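Transcriptional regulator, LacI family (Burkholderia phymatum, PDB 2RGY) probably regulates transcription as a LacI-family DNA-binding protein, its periplasmic-binding-protein-like portion presumably sensing a small effector such as a sugar. Local coordinates at residues A119-I124 against F151-R156; L131-G136 against E145-F150. One frame throughout, in Å; residues are numbered along the deposited sequence.

Contact 1. Residues A119-I124 against F151-R156; sequences AAATLI and FDELAR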
loop_
_atom_site.group_PDB
_atom_site.type_symbol
_atom_site.label_atom_id
_atom_site.label_comp_id
_atom_site.label_asym_id
_atom_site.label_seq_id
_atom_site.Cartn_x
_atom_site.Cartn_y
_atom_site.Cartn_z
ATOM N N ALA A 119 -1.703 23.807 -3.359
ATOM C CA ALA A 119 -1.304 23.131 -4.580
ATOM C C ALA A 119 -1.243 24.150 -5.710
ATOM O O ALA A 119 -0.280 24.191 -6.474
ATOM C CB ALA A 119 -2.300 22.036 -4.922
ATOM N N ALA A 120 -2.278 24.973 -5.810
ATOM C CA ALA A 120 -2.322 25.988 -6.845
ATOM C C ALA A 120 -1.200 27.004 -6.657
ATOM O O ALA A 120 -0.514 27.352 -7.612
ATOM C CB ALA A 120 -3.676 26.692 -6.837
ATOM N N ALA A 121 -1.009 27.473 -5.428
ATOM C CA ALA A 121 0.022 28.466 -5.140
ATOM C C ALA A 121 1.416 27.962 -5.457
ATOM O O ALA A 121 2.269 28.728 -5.905
ATOM C CB ALA A 121 -0.053 28.896 -3.684
ATOM N N THR A 122 1.657 26.679 -5.209
ATOM C CA THR A 122 2.962 26.106 -5.498
ATOM C C THR A 122 3.212 26.252 -6.998
ATOM O O THR A 122 4.238 26.784 -7.419
ATOM C CB THR A 122 3.034 24.604 -5.124
ATOM O OG1 THR A 122 2.678 24.423 -3.750
ATOM C CG2 THR A 122 4.445 24.079 -5.337
ATOM N N LEU A 123 2.258 25.797 -7.802
ATOM C CA LEU A 123 2.385 25.878 -9.251
ATOM C C LEU A 123 2.482 27.319 -9.751
ATOM O O LEU A 123 3.370 27.661 -10.528
ATOM C CB LEU A 123 1.200 25.183 -9.922
ATOM C CG LEU A 123 1.135 23.668 -9.696
ATOM C CD1 LEU A 123 -0.136 23.088 -10.309
ATOM C CD2 LEU A 123 2.374 23.015 -10.297
ATOM N N ILE A 124 1.567 28.164 -9.307
ATOM C CA ILE A 124 1.582 29.538 -9.756
ATOM C C ILE A 124 2.853 30.271 -9.355
ATOM O O ILE A 124 3.399 31.030 -10.144
ATOM C CB ILE A 124 0.345 30.295 -9.249
ATOM C CG1 ILE A 124 -0.889 29.799 -10.017
ATOM C CG2 ILE A 124 0.524 31.803 -9.470
ATOM C CD1 ILE A 124 -2.198 30.107 -9.345
ATOM N N PHE A 151 -9.162 26.279 -7.212
ATOM C CA PHE A 151 -9.689 27.291 -8.107
ATOM C C PHE A 151 -9.891 28.671 -7.506
ATOM O O PHE A 151 -9.951 29.647 -8.248
ATOM C CB PHE A 151 -10.965 26.781 -8.760
ATOM C CG PHE A 151 -10.713 25.692 -9.763
ATOM C CD1 PHE A 151 -10.006 25.969 -10.932
ATOM C CD2 PHE A 151 -11.145 24.387 -9.529
ATOM C CE1 PHE A 151 -9.722 24.960 -11.868
ATOM C CE2 PHE A 151 -10.875 23.358 -10.448
ATOM C CZ PHE A 151 -10.160 23.646 -11.623
ATOM N N ASP A 152 -9.997 28.761 -6.180
ATOM C CA ASP A 152 -10.137 30.068 -5.545
ATOM C C ASP A 152 -8.804 30.773 -5.769
ATOM O O ASP A 152 -8.766 31.923 -6.189
ATOM C CB ASP A 152 -10.372 29.959 -4.032
ATOM C CG ASP A 152 -11.776 29.505 -3.677
ATOM O OD1 ASP A 152 -12.691 29.643 -4.515
ATOM O OD2 ASP A 152 -11.967 29.021 -2.537
ATOM N N GLU A 153 -7.715 30.064 -5.492
ATOM C CA GLU A 153 -6.369 30.609 -5.657
ATOM C C GLU A 153 -6.117 31.009 -7.113
ATOM O O GLU A 153 -5.499 32.045 -7.382
ATOM C CB GLU A 153 -5.339 29.576 -5.210
ATOM C CG GLU A 153 -3.890 30.037 -5.265
ATOM C CD GLU A 153 -3.579 31.153 -4.278
ATOM O OE1 GLU A 153 -4.282 31.267 -3.245
ATOM O OE2 GLU A 153 -2.613 31.909 -4.527
ATOM N N LEU A 154 -6.599 30.194 -8.049
ATOM C CA LEU A 154 -6.432 30.494 -9.466
ATOM C C LEU A 154 -7.182 31.779 -9.815
ATOM O O LEU A 154 -6.679 32.607 -10.573
ATOM C CB LEU A 154 -6.963 29.364 -10.359
ATOM C CG LEU A 154 -6.360 27.945 -10.310
ATOM C CD1 LEU A 154 -6.510 27.299 -11.684
ATOM C CD2 LEU A 154 -4.897 27.989 -9.909
ATOM N N ALA A 155 -8.384 31.929 -9.264
ATOM C CA ALA A 155 -9.210 33.100 -9.522
ATOM C C ALA A 155 -8.518 34.370 -9.056
ATOM O O ALA A 155 -8.631 35.408 -9.706
ATOM C CB ALA A 155 -10.558 32.958 -8.836
ATOM N N ARG A 156 -7.808 34.288 -7.931
ATOM C CA ARG A 156 -7.078 35.439 -7.392
ATOM C C ARG A 156 -5.960 35.864 -8.335
ATOM O O ARG A 156 -5.431 36.975 -8.224
ATOM C CB ARG A 156 -6.455 35.114 -6.029
ATOM C CG ARG A 156 -7.440 34.994 -4.892
ATOM C CD ARG A 156 -6.752 34.566 -3.596
ATOM N NE ARG A 156 -7.744 34.146 -2.617
ATOM C CZ ARG A 156 -7.883 32.902 -2.165
ATOM N NH1 ARG A 156 -7.076 31.938 -2.594
ATOM N NH2 ARG A 156 -8.859 32.617 -1.310
#
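The flat group of this contact is the carboxylate of Glu153, and the methyl of Ala121 lies over one of its faces, with CB 4.0 Å from OE2. Arg156 comes from the other side of the carboxylate plane, and its NH1 reaches OE1 at 2.9 Å; the N-H is poorly aimed, so the hydrogen bond within this salt bridge is weak. Glu153 can serve both needs because its CG stands anti to the backbone N (chi1 -177°) and its chain then bends at chi2 (66°). The aliphatic part lies against helix 112-125, where CG is 3.7 Å from Ala120 CB, while the carboxylate, one face under the Ala121 methyl, turns OE1 to Arg156. Arg156, exposed, pairs with it from outside the interface, with Glu117 as a long, weak second partner.

Deeper in, Leu154 takes over from Glu153. Its CD2 branch rests against two residues one helical turn apart, touching Ala120 CB at 3.6 Å and the end of Ile124, CD1, at 3.5 Å. The latter pair is snug, closer than methyl carbons normally pack, and the two side chains cross obliquely. Ala120 suits the point of nearest backbone approach, 6.3 Å from Glu153 CA to CA, because its side chain is a single methyl; Ile124 has the length to reach farther along.

The axes of these short helical segments approach to 8.8 Å and diverge by 41°. Such side-by-side helices, lying on one face of a sheet with Leu123 and Leu154 touching Leu131 of its strand 131-135, are characteristic of the alpha/beta lobes of the periplasmic-binding-protein fold.

Contact 2. Residues L131-G136 against E145-F150; sequences LAVISG and ERLDGF
This is a buried, apolar contact between strand 131-135 and helix 141-155, the first two elements of a beta-alpha-beta unit completed by strand 166-168. The helix runs back almost antiparallel to the strand, at 168°, as the crossover to a parallel neighbour requires. Alternation along the strand sends Leu131, Val133 and Ser135 to the helix.

Val133 is shared by two helical residues. Its CG2 meets the Phe150 ring obliquely, very close at 3.3 Å from CE2, while CG1 turns to Leu147 CD2 at 3.9 Å; a beta-branched residue thus supplies one methyl to each. Phe150, with CG anti to its backbone N (chi1 -179°), extends its ring toward the sheet, where it also stacks with Phe194. Farther along the ring, Leu131 CD1 lies 4.4 Å from CZ. Leu147 CD2 bridges Val133 and the next inward-facing residue, 3.9 Å from Ser135 CB.

Ser135 is small enough to fit beneath Leu147, and its buried hydroxyl donates a 2.8 Å bond from OG to Gly136 O, directed at a lone pair of that carbonyl and lying in its plane. The chemistry therefore implies cohesion by branched and aromatic carbon packing, with the one side-chain hydroxyl satisfied locally.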
loop_
_atom_site.group_PDB
_atom_site.type_symbol
_atom_site.label_atom_id
_atom_site.label_comp_id
_atom_site.label_asym_id
_atom_site.label_seq_id
_atom_site.Cartn_x
_atom_site.Cartn_y
_atom_site.Cartn_z
ATOM N N LEU A 131 -2.458 25.552 -16.468
ATOM C CA LEU A 131 -2.496 24.389 -15.599
ATOM C C LEU A 131 -3.549 23.378 -16.025
ATOM O O LEU A 131 -4.426 23.686 -16.822
ATOM C CB LEU A 131 -2.791 24.862 -14.176
ATOM C CG LEU A 131 -1.941 26.058 -13.733
ATOM C CD1 LEU A 131 -2.561 26.720 -12.528
ATOM C CD2 LEU A 131 -0.525 25.589 -13.443
ATOM N N ALA A 132 -3.447 22.173 -15.475
ATOM C CA ALA A 132 -4.380 21.091 -15.753
ATOM C C ALA A 132 -4.639 20.341 -14.444
ATOM O O ALA A 132 -3.810 20.363 -13.537
ATOM C CB ALA A 132 -3.794 20.141 -16.810
ATOM N N VAL A 133 -5.784 19.674 -14.350
ATOM C CA VAL A 133 -6.119 18.937 -13.140
ATOM C C VAL A 133 -6.730 17.558 -13.391
ATOM O O VAL A 133 -7.575 17.390 -14.266
ATOM C CB VAL A 133 -7.122 19.714 -12.266
ATOM C CG1 VAL A 133 -7.427 18.915 -11.013
ATOM C CG2 VAL A 133 -6.576 21.097 -11.914
ATOM N N ILE A 134 -6.281 16.577 -12.617
ATOM C CA ILE A 134 -6.815 15.222 -12.687
ATOM C C ILE A 134 -7.369 15.031 -11.283
ATOM O O ILE A 134 -6.608 14.947 -10.323
ATOM C CB ILE A 134 -5.711 14.175 -12.956
ATOM C CG1 ILE A 134 -5.197 14.318 -14.392
ATOM C CG2 ILE A 134 -6.267 12.772 -12.725
ATOM C CD1 ILE A 134 -4.059 13.380 -14.726
ATOM N N SER A 135 -8.691 14.989 -11.154
ATOM C CA SER A 135 -9.290 14.854 -9.833
ATOM C C SER A 135 -9.911 13.505 -9.520
ATOM O O SER A 135 -9.839 12.562 -10.314
ATOM C CB SER A 135 -10.348 15.943 -9.628
ATOM O OG SER A 135 -11.614 15.555 -10.153
ATOM N N GLY A 136 -10.505 13.429 -8.330
ATOM C CA GLY A 136 -11.181 12.224 -7.911
ATOM C C GLY A 136 -12.625 12.411 -8.313
ATOM O O GLY A 136 -12.940 13.371 -9.018
ATOM N N GLU A 145 -13.914 20.168 -2.185
ATOM C CA GLU A 145 -13.341 21.276 -1.422
ATOM C C GLU A 145 -11.886 21.469 -1.784
ATOM O O GLU A 145 -11.351 22.564 -1.714
ATOM C CB GLU A 145 -13.501 21.018 0.072
ATOM C CG GLU A 145 -14.840 21.506 0.592
ATOM C CD GLU A 145 -15.341 20.706 1.767
ATOM O OE1 GLU A 145 -14.541 20.484 2.710
ATOM O OE2 GLU A 145 -16.537 20.309 1.755
ATOM N N ARG A 146 -11.259 20.375 -2.183
ATOM C CA ARG A 146 -9.874 20.376 -2.609
ATOM C C ARG A 146 -9.798 21.221 -3.890
ATOM O O ARG A 146 -8.942 22.098 -4.033
ATOM C CB ARG A 146 -9.472 18.931 -2.889
ATOM C CG ARG A 146 -8.018 18.673 -3.119
ATOM C CD ARG A 146 -7.801 17.159 -3.109
ATOM N NE ARG A 146 -8.536 16.539 -2.000
ATOM C CZ ARG A 146 -8.441 15.263 -1.639
ATOM N NH1 ARG A 146 -7.635 14.436 -2.292
ATOM N NH2 ARG A 146 -9.161 14.809 -0.620
ATOM N N LEU A 147 -10.703 20.945 -4.823
ATOM C CA LEU A 147 -10.755 21.679 -6.084
ATOM C C LEU A 147 -11.203 23.119 -5.847
ATOM O O LEU A 147 -10.694 24.043 -6.473
ATOM C CB LEU A 147 -11.733 21.018 -7.059
ATOM C CG LEU A 147 -11.428 19.614 -7.583
ATOM C CD1 LEU A 147 -12.531 19.204 -8.551
ATOM C CD2 LEU A 147 -10.066 19.585 -8.276
ATOM N N ASP A 148 -12.175 23.309 -4.963
ATOM C CA ASP A 148 -12.661 24.650 -4.676
ATOM C C ASP A 148 -11.499 25.547 -4.256
ATOM O O ASP A 148 -11.337 26.642 -4.789
ATOM C CB ASP A 148 -13.718 24.600 -3.576
ATOM C CG ASP A 148 -15.084 24.202 -4.100
ATOM O OD1 ASP A 148 -15.187 23.722 -5.261
ATOM O OD2 ASP A 148 -16.064 24.365 -3.345
ATOM N N GLY A 149 -10.697 25.074 -3.304
ATOM C CA GLY A 149 -9.552 25.840 -2.840
ATOM C C GLY A 149 -8.554 26.071 -3.957
ATOM O O GLY A 149 -7.957 27.145 -4.069
ATOM N N PHE A 150 -8.361 25.055 -4.787
ATOM C CA PHE A 150 -7.439 25.166 -5.908
ATOM C C PHE A 150 -7.890 26.305 -6.827
ATOM O O PHE A 150 -7.106 27.188 -7.172
ATOM C CB PHE A 150 -7.430 23.858 -6.697
ATOM C CG PHE A 150 -6.493 23.862 -7.867
ATOM C CD1 PHE A 150 -5.122 23.690 -7.680
ATOM C CD2 PHE A 150 -6.983 24.005 -9.164
ATOM C CE1 PHE A 150 -4.248 23.652 -8.778
ATOM C CE2 PHE A 150 -6.124 23.970 -10.263
ATOM C CZ PHE A 150 -4.752 23.789 -10.069
#

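The centres of the two contacts lie about 10 Å apart on the same side of the chain's centre, and both use helix 141-155: contact 2 takes residues 145-150, contact 1 uses 151-156, the end of the helix and what follows. Along the chain the order is helix 112-125, strand 131-135, helix 141-155, so both segments of contact 2 fall between those of contact 1. They merge physically where Ala120 CB meets Phe150 CD1 at 3.4 Å and Leu154 CD2 meets Leu131 CD1 at 3.7 Å. Together they join two adjacent helices to one face of the mixed sheet, forming a continuous layer from the buried interior to the partly exposed helix surface of this lobe.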